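Local coordinates for protein benzoate transport porin BenP (Acinetobacter baumannii AB307-0294, PDB 5DL8) that forms a beta-barrel in the outer membrane that probably lets small solutes, perhaps benzoate among them, into the cell, at residues K355-S361 against I384-H390; H278-Y284 against Y321-Y327; Y250-K254 against A292-P296; D96-P100 against S145-L149. One frame throughout, in Å; residues are numbered along the deposited sequence.

Contact 1. Residues K355-S361 against I384-H390; sequences KNHETES and IDYNVKH. With CA (calcium ion), chain H.
The amide oxygen N356 OD1 is gripped by two backbone N-H groups arriving from opposite faces of its plane: H390 N from across the contact, at 3.0 Å with an N-H...O angle of 171°, and H357 N from its own segment. The same side chain also donates, N356 ND2 lying 3.0 Å from H390 O, in the carbonyl plane and on a lone pair. With both of its ends bonded, this amide is fixed in rotation and ties down the chain just beyond strand 377-388. Geometry identifies the frame as a beta hairpin of the porin barrel: the strand segments run antiparallel at 172°, with T359-N387 and S361-D385 as hydrogen-bonded pairs and E358-V388 and E360-Y386 as non-hydrogen-bonded ones. On the E358 and Y386 face, the phenol donates through Y386 OH to E358 OE2, a very short 2.5 Å. Y386 carries its ring opposite the backbone N (chi1 175°), and the carboxylate sits at the ring edge. E358 OE1 has a salt bridge to K315, although the carboxylate of E318 is also close. On the other face a water donates to D385 O at 3.0 Å and also bonds T359 OG1. K389 CB forms a CH-pi contact, 4.2 Å from the centroid of the H357 ring. The carbonyl V388 O binds a calcium ion at 2.8 Å, in a site that G391 and D393 complete.

Contact 2. Residues H278-Y284 against Y321-Y327; sequences HTFGLGY and YHVMYGY
H278 meets Y325 and Y327 at one end of two neighbouring antiparallel strands of the porin barrel, paired in unbroken register from H278-Y327 to Y284-Y321, with axes 4.5 Å apart. The tight side is the one carrying H322 and M324. There G281, G283 and G326 bring no side chain, and across from two of them the neighbouring residues lie directly on backbone: M324 CB is 3.8 Å from G281 N, and H322 CB is 3.6 Å from G283 O. The imidazole of H322 is held at both nitrogens, by S320 and by N307 of the long loop that joins the two strands.

The other side lies largely on the surface, where it may face lipid, and is looser in its middle, round L282 and V323. Contacts there are sparse, as in L282 CD2 to V323 CG2 at 4.3 Å. Aromatic rings close both ends of this face more firmly. Y284 and Y321 lie side by side and point the same way, their OH groups bonded to Q286 and H346 respectively. At the far end Y327 turns its edge to the face of H278, the planes at 62°, while Y325 comes to the rim of the imidazole. The last link is a hydrogen bond of 2.7 Å between H278 ND1 and Y325 OH, with ND1 in the plane of the phenol ring.

Contact 3. Residues Y250-K254 against A292-P296; sequences YFNAK and AYPLP
This is an apolar contact between the barrel wall and a loop folded against its inner side: F251 and A253 of strand 243-255 meet Y293 and P294 of the long loop between strands 278-288 and 319-328. Several observations support that reading. The CA atoms come no nearer than 7.2 Å (A253 to Y293), no hydrogen bond crosses, and the side chains of F251 and A253 point toward the loop, whereas those of N252 and K254 point away from it. Y293 does most of the reaching. Its ring, placed opposite the backbone N (chi1 -164°), crosses the F251 side chain at about a right angle, and the closest approach is Y293 OH to F251 CB, 3.3 Å. One ortho carbon of the phenylalanine joins in, with F251 CD2 3.4 Å from Y293 OH. The two ring planes stand at 70°, an oblique meeting with centroids 5.7 Å apart. Further along, A253 CB rests on two surfaces at once, 3.8 Å from Y293 CE1 and 3.7 Å from P294 CD, while P294 CD itself lies over one face of the Y293 ring, offset toward the rim. F305, from the same loop, meets both aromatic rings edge-to-face and closes the cluster, and Y230 adds a further ring beside F251. The phenol oxygen, set against carbon on this strand, finds its polar partner in K228 NZ on strand 226-238. With no hydrogen bond crossing, the contact between these segments rests on apolar packing, while K228 serves the phenol oxygen.

Contact 4. Residues D96-P100 against S145-L149; sequences DTVLP and SRQLL
Two loops, one following strand 72-87 and the other preceding strand 151-153, meet here, with V98 of the first set against R146 and Q147 of the second. The closest meeting is V98 CG1 to Q147 CB at 3.5 Å. That valine branch, opposite the backbone N (chi1 -173°), also approaches R146 CB at 3.9 Å, and the valine and arginine side chains cross at about a right angle. No direct hydrogen bond spans the gap; a water does. It accepts from Q147 N at 2.9 Å and lies 2.7 Å from V98 O, one of several acceptors competing for its protons. The first loop contains an Asx turn, extended to an Asx motif by a further bond from L99 N: D96 OD1 takes the N-H of V98 from above the carboxylate plane, and that of L99 on the syn side at 2.9 Å, both from the same face. The other carboxylate oxygen is bonded to S49, which pins the turn to strand 47-65. Likewise the amide of Q147 bends away to S51. In the second loop, R146 NH1 donates to S145 OG at 2.9 Å, steadying a guanidinium whose NH2 passes T97 OG1 at 3.9 Å. R178 and R398 bring their own guanidinium groups close to that NH2, and K31 bonds the carbonyl of Q147. Such clustering of basic groups beside inward-folded loops is consistent with the arginine-rich lining of the pore constriction in OprD-family porins.

Contacts 1 and 2 are strand pairs in the barrel wall, about 19 Å between centres and about 7 Å at their nearest atoms. Contacts 3 and 4 involve loops that fold inward. Contacts 2 and 3 interleave along the chain, because 250-254 precedes 278-284 while the loop holding 292-296 joins the two strands of contact 2, so that their segments alternate; their centres are about 24 Å apart. Contact 4 approaches contact 1 to about 7 Å at the nearest atoms. Contact 1 alone supplies a calcium ligand. The second calcium ion lies about 12 Å from the D385 side chain, and its ligand F39 about 9 Å from T97 of contact 4, side chain to side chain.

Contact 1. Residues K355-S361 against I384-H390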
# COMPACT_ATOMS: atom_id res chain seq x y z
N LYS A 355 3.75 -21.38 -22.13
CA LYS A 355 3.93 -19.95 -22.26
C LYS A 355 2.61 -19.28 -21.91
O LYS A 355 1.55 -19.72 -22.36
CB LYS A 355 4.30 -19.60 -23.67
CG LYS A 355 5.55 -20.32 -24.21
CD LYS A 355 6.00 -19.68 -25.51
CE LYS A 355 6.78 -18.41 -25.18
NZ LYS A 355 6.26 -17.24 -25.92
N ASN A 356 2.66 -18.23 -21.08
CA ASN A 356 1.44 -17.61 -20.62
C ASN A 356 1.41 -16.13 -20.93
O ASN A 356 2.42 -15.52 -21.14
CB ASN A 356 1.27 -17.92 -19.11
CG ASN A 356 -0.15 -18.00 -18.66
OD1 ASN A 356 -1.05 -17.79 -19.42
ND2 ASN A 356 -0.35 -18.27 -17.39
N HIS A 357 0.21 -15.54 -20.86
CA HIS A 357 0.04 -14.13 -20.96
C HIS A 357 -1.19 -13.70 -20.25
O HIS A 357 -2.16 -14.50 -20.11
CB HIS A 357 0.12 -13.69 -22.46
CG HIS A 357 -0.96 -14.20 -23.38
ND1 HIS A 357 -2.23 -13.65 -23.45
CD2 HIS A 357 -0.94 -15.16 -24.33
CE1 HIS A 357 -2.96 -14.28 -24.35
NE2 HIS A 357 -2.19 -15.19 -24.92
N GLU A 358 -1.23 -12.43 -19.80
CA GLU A 358 -2.41 -12.01 -19.02
C GLU A 358 -2.66 -10.51 -19.16
O GLU A 358 -1.75 -9.77 -19.53
CB GLU A 358 -2.23 -12.39 -17.54
CG GLU A 358 -1.04 -11.65 -16.96
CD GLU A 358 -0.57 -12.09 -15.58
OE1 GLU A 358 0.46 -11.46 -15.07
OE2 GLU A 358 -1.22 -13.02 -14.99
N THR A 359 -3.88 -10.09 -18.91
CA THR A 359 -4.26 -8.70 -19.00
C THR A 359 -5.03 -8.30 -17.79
O THR A 359 -5.80 -9.11 -17.24
CB THR A 359 -5.10 -8.32 -20.29
OG1 THR A 359 -6.34 -9.06 -20.33
CG2 THR A 359 -4.36 -8.57 -21.54
N GLU A 360 -4.91 -7.05 -17.37
CA GLU A 360 -5.75 -6.52 -16.27
C GLU A 360 -6.17 -5.09 -16.61
O GLU A 360 -5.33 -4.26 -16.92
CB GLU A 360 -5.01 -6.48 -14.95
CG GLU A 360 -5.94 -6.11 -13.74
CD GLU A 360 -5.22 -5.94 -12.40
OE1 GLU A 360 -4.57 -6.92 -11.93
OE2 GLU A 360 -5.34 -4.83 -11.81
N SER A 361 -7.47 -4.83 -16.60
CA SER A 361 -8.02 -3.48 -16.75
C SER A 361 -8.61 -3.04 -15.39
O SER A 361 -9.03 -3.86 -14.60
CB SER A 361 -9.02 -3.42 -17.95
OG SER A 361 -10.09 -4.29 -17.71
N ILE A 384 -12.40 -4.18 -11.74
CA ILE A 384 -11.25 -4.95 -12.20
C ILE A 384 -11.67 -6.09 -13.09
O ILE A 384 -12.65 -6.82 -12.79
CB ILE A 384 -10.45 -5.44 -11.00
CG1 ILE A 384 -9.84 -4.20 -10.27
CG2 ILE A 384 -9.25 -6.33 -11.41
CD1 ILE A 384 -9.75 -4.56 -8.83
N ASP A 385 -11.07 -6.17 -14.25
CA ASP A 385 -11.17 -7.35 -15.14
C ASP A 385 -9.76 -7.91 -15.43
O ASP A 385 -8.91 -7.22 -16.11
CB ASP A 385 -11.87 -7.04 -16.51
CG ASP A 385 -13.35 -6.65 -16.32
OD1 ASP A 385 -14.18 -7.62 -16.34
OD2 ASP A 385 -13.67 -5.43 -16.17
N TYR A 386 -9.58 -9.19 -15.03
CA TYR A 386 -8.37 -9.97 -15.21
C TYR A 386 -8.63 -11.10 -16.14
O TYR A 386 -9.55 -11.86 -15.97
CB TYR A 386 -7.90 -10.49 -13.85
CG TYR A 386 -6.69 -11.45 -13.92
CD1 TYR A 386 -5.39 -10.95 -14.21
CD2 TYR A 386 -6.84 -12.84 -13.76
CE1 TYR A 386 -4.29 -11.80 -14.29
CE2 TYR A 386 -5.73 -13.69 -13.86
CZ TYR A 386 -4.45 -13.15 -14.11
OH TYR A 386 -3.36 -13.96 -14.19
N ASN A 387 -7.74 -11.30 -17.09
CA ASN A 387 -7.77 -12.49 -17.94
C ASN A 387 -6.36 -13.06 -18.20
O ASN A 387 -5.42 -12.34 -18.40
CB ASN A 387 -8.44 -12.22 -19.31
CG ASN A 387 -9.92 -11.73 -19.18
OD1 ASN A 387 -10.88 -12.51 -19.36
ND2 ASN A 387 -10.09 -10.47 -18.97
N VAL A 388 -6.30 -14.37 -18.39
CA VAL A 388 -5.04 -15.11 -18.46
C VAL A 388 -5.23 -16.29 -19.35
O VAL A 388 -6.29 -16.93 -19.26
CB VAL A 388 -4.48 -15.48 -17.03
CG1 VAL A 388 -5.47 -16.34 -16.16
CG2 VAL A 388 -3.12 -16.16 -17.14
N LYS A 389 -4.25 -16.64 -20.20
CA LYS A 389 -4.44 -17.84 -21.01
C LYS A 389 -4.50 -19.20 -20.20
O LYS A 389 -5.40 -20.04 -20.43
CB LYS A 389 -3.34 -17.91 -22.05
CG LYS A 389 -3.55 -18.97 -23.12
CD LYS A 389 -2.28 -19.11 -24.00
CE LYS A 389 -2.57 -20.09 -25.15
NZ LYS A 389 -1.37 -20.17 -26.01
N HIS A 390 -3.56 -19.40 -19.27
CA HIS A 390 -3.66 -20.49 -18.27
C HIS A 390 -3.84 -19.95 -16.84
O HIS A 390 -2.91 -19.34 -16.25
CB HIS A 390 -2.43 -21.39 -18.37
CG HIS A 390 -2.24 -21.95 -19.72
ND1 HIS A 390 -1.43 -21.37 -20.67
CD2 HIS A 390 -2.77 -23.05 -20.30
CE1 HIS A 390 -1.46 -22.10 -21.78
NE2 HIS A 390 -2.27 -23.11 -21.58
CA CA H . -8.30 -18.53 -18.29
O HOH W 1 -8.28 -8.35 -18.80
O HOH W 2 -11.89 -3.20 -16.00

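Contact 2. Residues H278-Y284 against Y321-Y327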
# COMPACT_ATOMS: atom_id res chain seq x y z
N HIS A 278 -6.41 16.33 -17.94
CA HIS A 278 -6.08 14.99 -18.41
C HIS A 278 -4.77 14.54 -17.86
O HIS A 278 -3.84 15.38 -17.73
CB HIS A 278 -5.89 14.99 -19.92
CG HIS A 278 -6.96 15.69 -20.67
ND1 HIS A 278 -7.95 15.01 -21.32
CD2 HIS A 278 -7.15 17.00 -20.95
CE1 HIS A 278 -8.71 15.86 -21.98
NE2 HIS A 278 -8.23 17.07 -21.78
N THR A 279 -4.67 13.22 -17.72
CA THR A 279 -3.42 12.48 -17.29
C THR A 279 -3.23 11.28 -18.24
O THR A 279 -4.20 10.57 -18.52
CB THR A 279 -3.55 12.02 -15.83
OG1 THR A 279 -3.61 13.15 -14.97
CG2 THR A 279 -2.30 11.19 -15.37
N PHE A 280 -2.03 11.07 -18.81
CA PHE A 280 -1.75 9.90 -19.67
C PHE A 280 -0.43 9.32 -19.20
O PHE A 280 0.59 10.00 -19.10
CB PHE A 280 -1.71 10.23 -21.20
CG PHE A 280 -1.65 8.98 -22.16
CD1 PHE A 280 -2.81 8.27 -22.54
CD2 PHE A 280 -0.45 8.58 -22.78
CE1 PHE A 280 -2.75 7.20 -23.44
CE2 PHE A 280 -0.42 7.49 -23.66
CZ PHE A 280 -1.56 6.81 -23.99
N GLY A 281 -0.43 8.02 -18.97
CA GLY A 281 0.82 7.33 -18.51
C GLY A 281 1.12 6.11 -19.36
O GLY A 281 0.17 5.44 -19.92
N LEU A 282 2.42 5.86 -19.54
CA LEU A 282 2.92 4.61 -20.11
C LEU A 282 3.98 4.09 -19.20
O LEU A 282 4.89 4.84 -18.80
CB LEU A 282 3.62 4.82 -21.48
CG LEU A 282 2.86 5.42 -22.62
CD1 LEU A 282 3.77 6.02 -23.74
CD2 LEU A 282 1.97 4.30 -23.10
N GLY A 283 3.95 2.77 -18.94
CA GLY A 283 5.02 2.15 -18.20
C GLY A 283 5.42 0.77 -18.75
O GLY A 283 4.63 0.10 -19.48
N TYR A 284 6.60 0.36 -18.29
CA TYR A 284 7.24 -0.91 -18.63
C TYR A 284 7.86 -1.49 -17.34
O TYR A 284 8.43 -0.76 -16.54
CB TYR A 284 8.31 -0.78 -19.71
CG TYR A 284 8.96 -2.15 -20.02
CD1 TYR A 284 8.24 -3.16 -20.71
CD2 TYR A 284 10.30 -2.49 -19.52
CE1 TYR A 284 8.84 -4.40 -20.98
CE2 TYR A 284 10.89 -3.77 -19.76
CZ TYR A 284 10.18 -4.70 -20.54
OH TYR A 284 10.68 -5.96 -20.82
N TYR A 321 3.45 -4.18 -19.99
CA TYR A 321 3.24 -2.91 -20.70
C TYR A 321 2.00 -2.28 -20.14
O TYR A 321 0.93 -2.94 -20.11
CB TYR A 321 3.11 -3.12 -22.23
CG TYR A 321 4.26 -3.93 -22.81
CD1 TYR A 321 4.19 -5.28 -22.73
CD2 TYR A 321 5.39 -3.39 -23.35
CE1 TYR A 321 5.18 -6.10 -23.12
CE2 TYR A 321 6.43 -4.24 -23.82
CZ TYR A 321 6.26 -5.62 -23.71
OH TYR A 321 7.13 -6.66 -24.03
N HIS A 322 2.18 -1.04 -19.64
CA HIS A 322 1.16 -0.36 -18.77
C HIS A 322 0.72 0.94 -19.44
O HIS A 322 1.54 1.71 -20.00
CB HIS A 322 1.73 -0.03 -17.34
CG HIS A 322 2.25 -1.22 -16.59
ND1 HIS A 322 1.82 -1.54 -15.33
CD2 HIS A 322 3.23 -2.09 -16.89
CE1 HIS A 322 2.49 -2.59 -14.90
NE2 HIS A 322 3.31 -2.97 -15.85
N VAL A 323 -0.58 1.18 -19.46
CA VAL A 323 -1.12 2.39 -20.05
C VAL A 323 -2.17 2.95 -19.12
O VAL A 323 -2.96 2.15 -18.54
CB VAL A 323 -1.84 2.08 -21.36
CG1 VAL A 323 -2.28 3.36 -22.05
CG2 VAL A 323 -0.96 1.32 -22.30
N MET A 324 -2.28 4.27 -19.07
CA MET A 324 -3.13 4.95 -18.14
C MET A 324 -3.74 6.23 -18.80
O MET A 324 -2.98 6.99 -19.44
CB MET A 324 -2.28 5.34 -16.95
CG MET A 324 -1.83 4.22 -16.00
SD MET A 324 -0.04 4.12 -15.86
CE MET A 324 0.23 2.70 -14.84
N TYR A 325 -5.08 6.42 -18.69
CA TYR A 325 -5.72 7.67 -19.04
C TYR A 325 -6.66 8.12 -17.93
O TYR A 325 -7.41 7.30 -17.40
CB TYR A 325 -6.44 7.64 -20.37
CG TYR A 325 -7.22 8.98 -20.62
CD1 TYR A 325 -6.51 10.15 -20.86
CD2 TYR A 325 -8.66 9.06 -20.45
CE1 TYR A 325 -7.17 11.36 -21.04
CE2 TYR A 325 -9.35 10.26 -20.60
CZ TYR A 325 -8.61 11.42 -20.93
OH TYR A 325 -9.24 12.68 -21.11
N GLY A 326 -6.59 9.40 -17.55
CA GLY A 326 -7.29 9.97 -16.35
C GLY A 326 -7.97 11.31 -16.74
O GLY A 326 -7.36 12.11 -17.43
N TYR A 327 -9.22 11.57 -16.30
CA TYR A 327 -9.79 12.91 -16.44
C TYR A 327 -10.38 13.37 -15.14
O TYR A 327 -11.22 12.64 -14.49
CB TYR A 327 -10.79 13.03 -17.55
CG TYR A 327 -11.10 14.52 -17.85
CD1 TYR A 327 -10.19 15.31 -18.54
CD2 TYR A 327 -12.36 15.16 -17.45
CE1 TYR A 327 -10.43 16.68 -18.81
CE2 TYR A 327 -12.58 16.51 -17.74
CZ TYR A 327 -11.60 17.26 -18.43
OH TYR A 327 -11.79 18.61 -18.66

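Contact 3. Residues Y250-K254 against A292-P296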
# COMPACT_ATOMS: atom_id res chain seq x y z
N TYR A 250 14.15 0.43 -9.26
CA TYR A 250 14.93 -0.84 -9.23
C TYR A 250 14.77 -1.52 -7.90
O TYR A 250 15.04 -0.95 -6.83
CB TYR A 250 16.39 -0.63 -9.55
CG TYR A 250 17.26 -1.90 -9.40
CD1 TYR A 250 17.32 -2.81 -10.40
CD2 TYR A 250 18.02 -2.14 -8.27
CE1 TYR A 250 18.12 -3.97 -10.29
CE2 TYR A 250 18.83 -3.21 -8.17
CZ TYR A 250 18.84 -4.16 -9.18
OH TYR A 250 19.58 -5.32 -9.07
N PHE A 251 14.27 -2.73 -7.98
CA PHE A 251 14.21 -3.62 -6.81
C PHE A 251 15.16 -4.86 -6.98
O PHE A 251 15.17 -5.53 -8.04
CB PHE A 251 12.76 -4.19 -6.53
CG PHE A 251 11.73 -3.19 -6.11
CD1 PHE A 251 11.06 -2.46 -7.03
CD2 PHE A 251 11.38 -3.07 -4.83
CE1 PHE A 251 10.10 -1.52 -6.65
CE2 PHE A 251 10.43 -2.18 -4.40
CZ PHE A 251 9.77 -1.39 -5.29
N ASN A 252 15.76 -5.25 -5.87
CA ASN A 252 16.53 -6.50 -5.84
C ASN A 252 16.13 -7.25 -4.59
O ASN A 252 16.30 -6.71 -3.53
CB ASN A 252 18.02 -6.20 -5.73
CG ASN A 252 18.97 -7.41 -6.02
OD1 ASN A 252 19.15 -8.35 -5.20
ND2 ASN A 252 19.63 -7.34 -7.15
N ALA A 253 15.69 -8.50 -4.77
CA ALA A 253 15.30 -9.45 -3.67
C ALA A 253 16.11 -10.81 -3.71
O ALA A 253 16.13 -11.55 -4.68
CB ALA A 253 13.81 -9.75 -3.74
N LYS A 254 16.68 -11.13 -2.58
CA LYS A 254 17.47 -12.30 -2.42
C LYS A 254 17.30 -12.97 -1.09
O LYS A 254 17.31 -12.30 -0.06
CB LYS A 254 18.94 -11.86 -2.56
CG LYS A 254 19.81 -12.94 -3.04
CD LYS A 254 19.69 -13.03 -4.57
CE LYS A 254 20.54 -14.24 -5.10
NZ LYS A 254 20.02 -15.65 -4.78
N ALA A 292 9.99 -15.65 -9.20
CA ALA A 292 9.03 -14.54 -9.10
C ALA A 292 9.51 -13.50 -8.05
O ALA A 292 10.28 -13.83 -7.10
CB ALA A 292 7.62 -15.09 -8.68
N TYR A 293 9.06 -12.24 -8.21
CA TYR A 293 9.32 -11.20 -7.25
C TYR A 293 8.47 -11.48 -5.98
O TYR A 293 7.32 -11.61 -6.09
CB TYR A 293 9.08 -9.78 -7.80
CG TYR A 293 9.74 -8.79 -6.89
CD1 TYR A 293 11.07 -8.50 -7.05
CD2 TYR A 293 9.10 -8.26 -5.79
CE1 TYR A 293 11.73 -7.68 -6.19
CE2 TYR A 293 9.77 -7.45 -4.89
CZ TYR A 293 11.09 -7.18 -5.09
OH TYR A 293 11.89 -6.40 -4.25
N PRO A 294 9.09 -11.63 -4.79
CA PRO A 294 8.34 -12.00 -3.55
C PRO A 294 7.59 -10.89 -2.87
O PRO A 294 8.04 -9.77 -2.78
CB PRO A 294 9.50 -12.44 -2.61
CG PRO A 294 10.61 -11.54 -3.00
CD PRO A 294 10.51 -11.32 -4.48
N LEU A 295 6.49 -11.23 -2.28
CA LEU A 295 5.68 -10.38 -1.38
C LEU A 295 5.50 -11.18 -0.08
O LEU A 295 5.38 -12.37 -0.13
CB LEU A 295 4.31 -10.14 -2.06
CG LEU A 295 4.63 -9.12 -3.13
CD1 LEU A 295 4.44 -9.54 -4.60
CD2 LEU A 295 4.28 -7.69 -2.74
N PRO A 296 5.52 -10.53 1.09
CA PRO A 296 5.20 -11.13 2.30
C PRO A 296 3.72 -11.62 2.35
O PRO A 296 2.90 -11.16 1.58
CB PRO A 296 5.51 -10.08 3.34
CG PRO A 296 5.89 -8.78 2.61
CD PRO A 296 5.79 -9.05 1.15

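Contact 4. Residues D96-P100 against S145-L149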
# COMPACT_ATOMS: atom_id res chain seq x y z
N ASP A 96 -12.22 -13.88 1.64
CA ASP A 96 -12.29 -12.70 0.77
C ASP A 96 -11.07 -11.79 0.71
O ASP A 96 -11.01 -10.91 -0.15
CB ASP A 96 -13.65 -11.90 1.08
CG ASP A 96 -13.67 -11.22 2.44
OD1 ASP A 96 -12.69 -11.31 3.26
OD2 ASP A 96 -14.70 -10.53 2.64
N THR A 97 -10.18 -11.93 1.67
CA THR A 97 -9.03 -11.01 1.82
C THR A 97 -9.35 -9.64 2.29
O THR A 97 -8.43 -8.74 2.19
CB THR A 97 -8.07 -10.84 0.54
OG1 THR A 97 -8.66 -9.89 -0.32
CG2 THR A 97 -7.82 -12.22 -0.26
N VAL A 98 -10.58 -9.48 2.84
CA VAL A 98 -11.07 -8.20 3.35
C VAL A 98 -11.23 -8.26 4.82
O VAL A 98 -10.83 -7.31 5.56
CB VAL A 98 -12.45 -7.78 2.73
CG1 VAL A 98 -12.82 -6.38 3.19
CG2 VAL A 98 -12.32 -7.78 1.20
N LEU A 99 -11.90 -9.33 5.24
CA LEU A 99 -12.23 -9.55 6.64
C LEU A 99 -11.55 -10.82 7.04
O LEU A 99 -11.21 -11.62 6.19
CB LEU A 99 -13.78 -9.73 6.91
CG LEU A 99 -14.74 -8.74 6.20
CD1 LEU A 99 -16.25 -9.22 6.31
CD2 LEU A 99 -14.61 -7.28 6.65
N PRO A 100 -11.34 -11.04 8.33
CA PRO A 100 -10.70 -12.29 8.70
C PRO A 100 -11.53 -13.48 8.21
O PRO A 100 -12.81 -13.31 8.01
CB PRO A 100 -10.75 -12.28 10.25
CG PRO A 100 -10.91 -10.85 10.62
CD PRO A 100 -11.62 -10.19 9.48
N SER A 145 -6.96 -0.47 0.66
CA SER A 145 -7.66 -0.93 -0.59
C SER A 145 -9.04 -1.70 -0.29
O SER A 145 -9.98 -1.94 -1.21
CB SER A 145 -6.68 -1.85 -1.40
OG SER A 145 -6.41 -3.07 -0.66
N ARG A 146 -9.22 -2.06 0.97
CA ARG A 146 -10.36 -2.95 1.26
C ARG A 146 -11.27 -2.34 2.37
O ARG A 146 -11.87 -1.31 2.10
CB ARG A 146 -9.84 -4.36 1.58
CG ARG A 146 -9.05 -5.09 0.49
CD ARG A 146 -9.82 -5.14 -0.78
NE ARG A 146 -9.34 -6.20 -1.67
CZ ARG A 146 -8.18 -6.21 -2.39
NH1 ARG A 146 -7.27 -5.21 -2.34
NH2 ARG A 146 -7.92 -7.29 -3.12
N GLN A 147 -11.27 -2.92 3.58
CA GLN A 147 -12.05 -2.40 4.65
C GLN A 147 -11.16 -1.77 5.71
O GLN A 147 -10.73 -0.60 5.52
CB GLN A 147 -13.02 -3.47 5.18
CG GLN A 147 -13.94 -3.08 6.31
CD GLN A 147 -14.60 -1.72 6.14
OE1 GLN A 147 -13.96 -0.69 6.37
NE2 GLN A 147 -15.90 -1.70 5.80
N LEU A 148 -10.81 -2.47 6.77
CA LEU A 148 -9.85 -1.84 7.78
C LEU A 148 -8.38 -1.77 7.19
O LEU A 148 -8.10 -2.40 6.14
CB LEU A 148 -9.97 -2.51 9.14
CG LEU A 148 -11.41 -2.61 9.72
CD1 LEU A 148 -11.38 -3.13 11.16
CD2 LEU A 148 -12.04 -1.20 9.64
N LEU A 149 -7.52 -0.98 7.82
CA LEU A 149 -6.18 -0.59 7.30
C LEU A 149 -5.04 -1.33 8.06
O LEU A 149 -5.04 -1.56 9.31
CB LEU A 149 -5.96 0.86 7.55
CG LEU A 149 -6.50 1.95 6.61
CD1 LEU A 149 -7.81 1.65 5.99
CD2 LEU A 149 -6.51 3.34 7.24
O HOH W 3 -9.74 -4.95 4.88